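Local coordinates for RNA-dependent RNA Polymerase (Bombyx mori cytoplasmic polyhedrosis virus, PDB 6TZ0), which synthesises RNA on an RNA template as the RNA-directed RNA polymerase of a double-stranded RNA virus, serving in both transcription and genome replication, at residues V371-T376 / M587-V592; Y1134-Y1139 / S1171-A1176. One frame throughout, in Å; residues are numbered along the deposited sequence.

Contact 1. Residues V371-T376 / M587-V592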
loop_
_atom_site.group_PDB
_atom_site.type_symbol
_atom_site.label_atom_id
_atom_site.label_comp_id
_atom_site.label_asym_id
_atom_site.label_seq_id
_atom_site.Cartn_x
_atom_site.Cartn_y
_atom_site.Cartn_z
ATOM N N VAL A 371 -19.297 3.845 25.808
ATOM C CA VAL A 371 -18.869 5.207 25.514
ATOM C C VAL A 371 -18.928 6.015 26.798
ATOM O O VAL A 371 -19.995 6.160 27.390
ATOM C CB VAL A 371 -19.746 5.837 24.424
ATOM C CG1 VAL A 371 -19.437 7.303 24.262
ATOM C CG2 VAL A 371 -19.525 5.127 23.125
ATOM N N LEU A 372 -17.786 6.550 27.226
ATOM C CA LEU A 372 -17.705 7.275 28.488
ATOM C C LEU A 372 -17.839 8.780 28.311
ATOM O O LEU A 372 -18.487 9.440 29.127
ATOM C CB LEU A 372 -16.382 6.966 29.184
ATOM C CG LEU A 372 -16.147 5.529 29.635
ATOM C CD1 LEU A 372 -14.740 5.386 30.155
ATOM C CD2 LEU A 372 -17.145 5.125 30.688
ATOM N N MET A 373 -17.218 9.340 27.279
ATOM C CA MET A 373 -17.298 10.762 26.981
ATOM C C MET A 373 -17.703 10.916 25.524
ATOM O O MET A 373 -17.300 10.117 24.678
ATOM C CB MET A 373 -15.962 11.460 27.248
ATOM C CG MET A 373 -16.013 12.955 27.149
ATOM S SD MET A 373 -14.444 13.802 27.340
ATOM C CE MET A 373 -14.173 13.586 29.089
ATOM N N SER A 374 -18.502 11.936 25.228
ATOM C CA SER A 374 -19.154 11.994 23.933
ATOM C C SER A 374 -19.325 13.429 23.462
ATOM O O SER A 374 -19.602 14.333 24.248
ATOM C CB SER A 374 -20.516 11.308 24.001
ATOM O OG SER A 374 -21.170 11.387 22.768
ATOM N N ASN A 375 -19.216 13.604 22.150
ATOM C CA ASN A 375 -19.407 14.867 21.456
ATOM C C ASN A 375 -20.878 15.292 21.522
ATOM O O ASN A 375 -21.757 14.520 21.902
ATOM C CB ASN A 375 -18.949 14.700 20.006
ATOM C CG ASN A 375 -18.685 15.996 19.313
ATOM O OD1 ASN A 375 -18.846 17.069 19.891
ATOM N ND2 ASN A 375 -18.280 15.910 18.056
ATOM N N THR A 376 -21.152 16.539 21.130
ATOM C CA THR A 376 -22.531 17.009 21.031
ATOM C C THR A 376 -23.284 16.391 19.861
ATOM O O THR A 376 -24.517 16.402 19.861
ATOM C CB THR A 376 -22.571 18.530 20.923
ATOM O OG1 THR A 376 -21.763 18.956 19.821
ATOM C CG2 THR A 376 -22.064 19.157 22.197
ATOM N N MET A 587 -14.639 22.683 24.474
ATOM C CA MET A 587 -15.595 22.013 23.610
ATOM C C MET A 587 -16.720 21.467 24.471
ATOM O O MET A 587 -16.458 20.875 25.518
ATOM C CB MET A 587 -14.875 20.904 22.842
ATOM C CG MET A 587 -15.671 20.110 21.846
ATOM S SD MET A 587 -14.524 18.989 21.024
ATOM C CE MET A 587 -15.635 17.953 20.092
ATOM N N GLU A 588 -17.962 21.702 24.056
ATOM C CA GLU A 588 -19.107 21.169 24.782
ATOM C C GLU A 588 -19.175 19.663 24.585
ATOM O O GLU A 588 -18.957 19.157 23.482
ATOM C CB GLU A 588 -20.394 21.833 24.303
ATOM C CG GLU A 588 -21.623 21.451 25.086
ATOM C CD GLU A 588 -22.870 22.123 24.567
ATOM O OE1 GLU A 588 -22.763 22.899 23.596
ATOM O OE2 GLU A 588 -23.961 21.868 25.119
ATOM N N VAL A 589 -19.467 18.933 25.658
ATOM C CA VAL A 589 -19.194 17.505 25.674
ATOM C C VAL A 589 -20.204 16.816 26.583
ATOM O O VAL A 589 -20.776 17.435 27.482
ATOM C CB VAL A 589 -17.725 17.280 26.114
ATOM C CG1 VAL A 589 -17.541 17.397 27.612
ATOM C CG2 VAL A 589 -17.190 16.015 25.608
ATOM N N PHE A 590 -20.458 15.538 26.322
ATOM C CA PHE A 590 -21.330 14.731 27.160
ATOM C C PHE A 590 -20.528 13.679 27.910
ATOM O O PHE A 590 -19.467 13.245 27.461
ATOM C CB PHE A 590 -22.422 14.030 26.356
ATOM C CG PHE A 590 -23.453 14.954 25.804
ATOM C CD1 PHE A 590 -24.321 15.615 26.646
ATOM C CD2 PHE A 590 -23.594 15.122 24.442
ATOM C CE1 PHE A 590 -25.281 16.458 26.149
ATOM C CE2 PHE A 590 -24.561 15.958 23.933
ATOM C CZ PHE A 590 -25.400 16.631 24.788
ATOM N N GLU A 591 -21.048 13.276 29.065
ATOM C CA GLU A 591 -20.419 12.256 29.888
ATOM C C GLU A 591 -21.481 11.332 30.459
ATOM O O GLU A 591 -22.611 11.750 30.716
ATOM C CB GLU A 591 -19.602 12.862 31.031
ATOM C CG GLU A 591 -18.343 13.570 30.584
ATOM C CD GLU A 591 -17.562 14.140 31.732
ATOM O OE1 GLU A 591 -18.045 14.060 32.880
ATOM O OE2 GLU A 591 -16.466 14.678 31.488
ATOM N N VAL A 592 -21.104 10.070 30.655
ATOM C CA VAL A 592 -22.008 9.100 31.259
ATOM C C VAL A 592 -22.183 9.402 32.738
ATOM O O VAL A 592 -21.207 9.577 33.477
ATOM C CB VAL A 592 -21.499 7.673 31.013
ATOM C CG1 VAL A 592 -22.103 6.683 31.989
ATOM C CG2 VAL A 592 -21.943 7.266 29.658
#
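Phe-590 and Ser-374 sit opposite one another as an antiparallel hydrogen-bonded pair, their CB atoms 4.1 Å apart on the same face of the sheet. Ser-374 N donates to Phe-590 O at 2.8 Å, and the amide of Phe-590 returns a bond to Ser-374 O. The phenyl ring then leans along the neighbouring strand: with CG opposite its own carbonyl carbon (chi1 -69°), Phe-590 CD2 comes to 3.2 Å from Asn-375 O, which lies in the ring plane at the edge. Farther out, CE2 meets Thr-376 CA obliquely. The ring of His-378 meets it, the planes about 10° apart, and Ala-302 of the Viral structural protein 4 chain packs against Phe-590 as well.

The other face carries Met-373 and Glu-591, a non-hydrogen-bonded pair whose side chains run side by side in the same direction. Met-373 CE ends 3.5 Å from Glu-591 OE2, while Met-373 CG rests against Val-589 CG2 at 3.6 Å. The carboxylate itself is held by two lysines, Lys-600 at OE2 and Lys-594 at OE1, so the charge beside the methyl is probably largely balanced.

Toward the 376 end, Thr-376 crosses Glu-588 at about a right angle, its CG2 3.7 Å from Glu-588 CG. Met-587, fully extended, likewise crosses Asn-375 and brings CE of Met-587 to 3.3 Å from Asn-375 OD1. At the other end, Val-592 N bonds to Leu-372 O at 3.1 Å.

Leu-372 and Met-373 together face Lys-382, a classic beta bulge in strand 370-375. The pairing joins the two inner strands of a four-stranded antiparallel sheet in the central polymerase domain, setting the 370-384 and 585-602 hairpins edge to edge.

Contact 2. Residues Y1134-Y1139 / S1171-A1176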
loop_
_atom_site.group_PDB
_atom_site.type_symbol
_atom_site.label_atom_id
_atom_site.label_comp_id
_atom_site.label_asym_id
_atom_site.label_seq_id
_atom_site.Cartn_x
_atom_site.Cartn_y
_atom_site.Cartn_z
ATOM N N TYR A 1134 45.167 10.536 1.804
ATOM C CA TYR A 1134 44.981 9.117 1.467
ATOM C C TYR A 1134 43.582 8.840 0.913
ATOM O O TYR A 1134 42.870 7.962 1.399
ATOM C CB TYR A 1134 45.283 8.192 2.653
ATOM C CG TYR A 1134 46.708 8.268 3.137
ATOM C CD1 TYR A 1134 47.737 7.652 2.431
ATOM C CD2 TYR A 1134 47.026 8.939 4.313
ATOM C CE1 TYR A 1134 49.046 7.716 2.872
ATOM C CE2 TYR A 1134 48.335 9.009 4.764
ATOM C CZ TYR A 1134 49.338 8.394 4.039
ATOM O OH TYR A 1134 50.637 8.460 4.487
ATOM N N GLY A 1135 43.187 9.604 -0.098
ATOM C CA GLY A 1135 41.989 9.355 -0.862
ATOM C C GLY A 1135 42.247 9.071 -2.319
ATOM O O GLY A 1135 41.302 9.053 -3.113
ATOM N N ASN A 1136 43.507 8.846 -2.698
ATOM C CA ASN A 1136 43.840 8.707 -4.110
ATOM C C ASN A 1136 43.523 7.312 -4.638
ATOM O O ASN A 1136 43.083 7.166 -5.783
ATOM C CB ASN A 1136 45.306 9.085 -4.343
ATOM C CG ASN A 1136 46.269 8.338 -3.434
ATOM O OD1 ASN A 1136 45.878 7.464 -2.665
ATOM N ND2 ASN A 1136 47.544 8.689 -3.521
ATOM N N VAL A 1137 43.732 6.275 -3.835
ATOM C CA VAL A 1137 43.360 4.936 -4.280
ATOM C C VAL A 1137 41.899 4.684 -3.934
ATOM O O VAL A 1137 41.379 5.186 -2.930
ATOM C CB VAL A 1137 44.294 3.863 -3.686
ATOM C CG1 VAL A 1137 45.732 4.111 -4.108
ATOM C CG2 VAL A 1137 44.194 3.798 -2.189
ATOM N N GLU A 1138 41.222 3.934 -4.799
ATOM C CA GLU A 1138 39.802 3.635 -4.664
ATOM C C GLU A 1138 39.497 2.453 -5.570
ATOM O O GLU A 1138 40.158 2.264 -6.593
ATOM C CB GLU A 1138 38.934 4.851 -5.016
ATOM C CG GLU A 1138 39.081 5.341 -6.446
ATOM C CD GLU A 1138 38.311 6.618 -6.708
ATOM O OE1 GLU A 1138 37.693 7.149 -5.759
ATOM O OE2 GLU A 1138 38.322 7.087 -7.866
ATOM N N TYR A 1139 38.517 1.639 -5.180
ATOM C CA TYR A 1139 38.449 0.411 -5.964
ATOM C C TYR A 1139 37.061 0.083 -6.509
ATOM O O TYR A 1139 36.973 -0.444 -7.622
ATOM C CB TYR A 1139 38.993 -0.742 -5.130
ATOM C CG TYR A 1139 39.399 -1.893 -5.994
ATOM C CD1 TYR A 1139 40.488 -1.771 -6.836
ATOM C CD2 TYR A 1139 38.714 -3.098 -5.968
ATOM C CE1 TYR A 1139 40.874 -2.796 -7.641
ATOM C CE2 TYR A 1139 39.104 -4.140 -6.768
ATOM C CZ TYR A 1139 40.184 -3.982 -7.605
ATOM O OH TYR A 1139 40.584 -5.009 -8.408
ATOM N N SER A 1171 51.970 1.807 2.525
ATOM C CA SER A 1171 51.068 2.901 2.844
ATOM C C SER A 1171 50.077 2.432 3.893
ATOM O O SER A 1171 49.881 1.233 4.098
ATOM C CB SER A 1171 50.336 3.411 1.602
ATOM O OG SER A 1171 49.418 4.432 1.943
ATOM N N THR A 1172 49.441 3.402 4.550
ATOM C CA THR A 1172 48.487 3.122 5.616
ATOM C C THR A 1172 47.199 2.489 5.114
ATOM O O THR A 1172 46.448 1.928 5.917
ATOM C CB THR A 1172 48.169 4.410 6.378
ATOM O OG1 THR A 1172 47.305 4.116 7.481
ATOM C CG2 THR A 1172 47.505 5.427 5.468
ATOM N N GLN A 1173 46.934 2.554 3.813
ATOM C CA GLN A 1173 45.745 1.975 3.211
ATOM C C GLN A 1173 46.081 0.812 2.292
ATOM O O GLN A 1173 45.323 0.517 1.367
ATOM C CB GLN A 1173 44.978 3.067 2.474
ATOM C CG GLN A 1173 45.834 3.828 1.498
ATOM C CD GLN A 1173 45.119 5.027 0.937
ATOM O OE1 GLN A 1173 43.943 5.246 1.217
ATOM N NE2 GLN A 1173 45.824 5.819 0.140
ATOM N N CYS A 1174 47.214 0.150 2.528
ATOM C CA CYS A 1174 47.549 -1.061 1.795
ATOM C C CYS A 1174 46.856 -2.285 2.365
ATOM O O CYS A 1174 46.522 -3.197 1.606
ATOM C CB CYS A 1174 49.057 -1.297 1.800
ATOM S SG CYS A 1174 50.008 -0.158 0.796
ATOM N N ARG A 1175 46.628 -2.314 3.679
ATOM C CA ARG A 1175 46.167 -3.532 4.341
ATOM C C ARG A 1175 44.742 -3.883 3.934
ATOM O O ARG A 1175 44.475 -5.008 3.489
ATOM C CB ARG A 1175 46.284 -3.365 5.855
ATOM C CG ARG A 1175 45.962 -4.605 6.672
ATOM C CD ARG A 1175 46.263 -4.371 8.144
ATOM N NE ARG A 1175 46.037 -5.561 8.958
ATOM C CZ ARG A 1175 44.902 -5.838 9.595
ATOM N NH1 ARG A 1175 43.878 -5.001 9.532
ATOM N NH2 ARG A 1175 44.797 -6.949 10.309
ATOM N N ALA A 1176 43.830 -2.917 4.029
ATOM C CA ALA A 1176 42.447 -3.120 3.620
ATOM C C ALA A 1176 42.310 -3.339 2.121
ATOM O O ALA A 1176 41.468 -4.130 1.686
ATOM C CB ALA A 1176 41.609 -1.919 4.041
#
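Thr-1172 sets its CG2 methyl over the centre of one face of the Tyr-1134 ring, 3.5 Å from the centroid and only 1° off the ring normal, a CH-pi contact. The methyl gets there because OG1 takes the position opposite the backbone N (chi1 -176°), leaving CG2 between N and the carbonyl carbon. Ser-1171 OG approaches the same ring obliquely, 3.4 Å from Tyr-1134 CE1.

Gln-1173 comes at the ring from its edge. Its amide plane stands 85° to the ring plane, and Gln-1173 NE2 lies in the plane of the ring, 3.5 Å from Tyr-1134 CD1. Val-1137 CG2 lies over one face of the Gln-1173 amide, 3.5 Å from Gln-1173 CD, and Tyr-1134 CB over the other. Gln-1173 NE2 also makes a weak, bent hydrogen bond to Asn-1136 OD1 at 3.3 Å, and that oxygen receives a second weak bond from Val-1137 N. Outside the two segments, Gln-1173 touches Asp-1075 and Ile-1079 of helix 1074-1080, and Val-1137 packs on helix 1204-1211.

Gln-1173 OE1 and Tyr-1134 O, two acceptors, lie close without a bond. With the one hydrogen bond across the contact weak, what joins the 1134-1139 loop to the turn leading into helix 1174-1188 is mainly apolar and aromatic contact, with slight polar support.

From the N terminus, strand 370-375 turns back into strand 380-384; in all, 210 residues, 82 of them helical, separate the two segments before strand 585-591 closes contact 1. That loop includes strand 541-548 and helix 557-573 of the central polymerase domain. Contact 2 opens only much later, after helix 1118-1132, and closes a far shorter loop of 31 residues with no helix, just ahead of helix 1174-1188 in the C-terminal region. The two loops follow in series, neither nesting nor crossing. The centres of contact 1 and contact 2 are about 70 Å apart. Between the nearest atoms of contact 1 and contact 2 lie about 60 Å, so they tie together separate parts of the polymerase without touching.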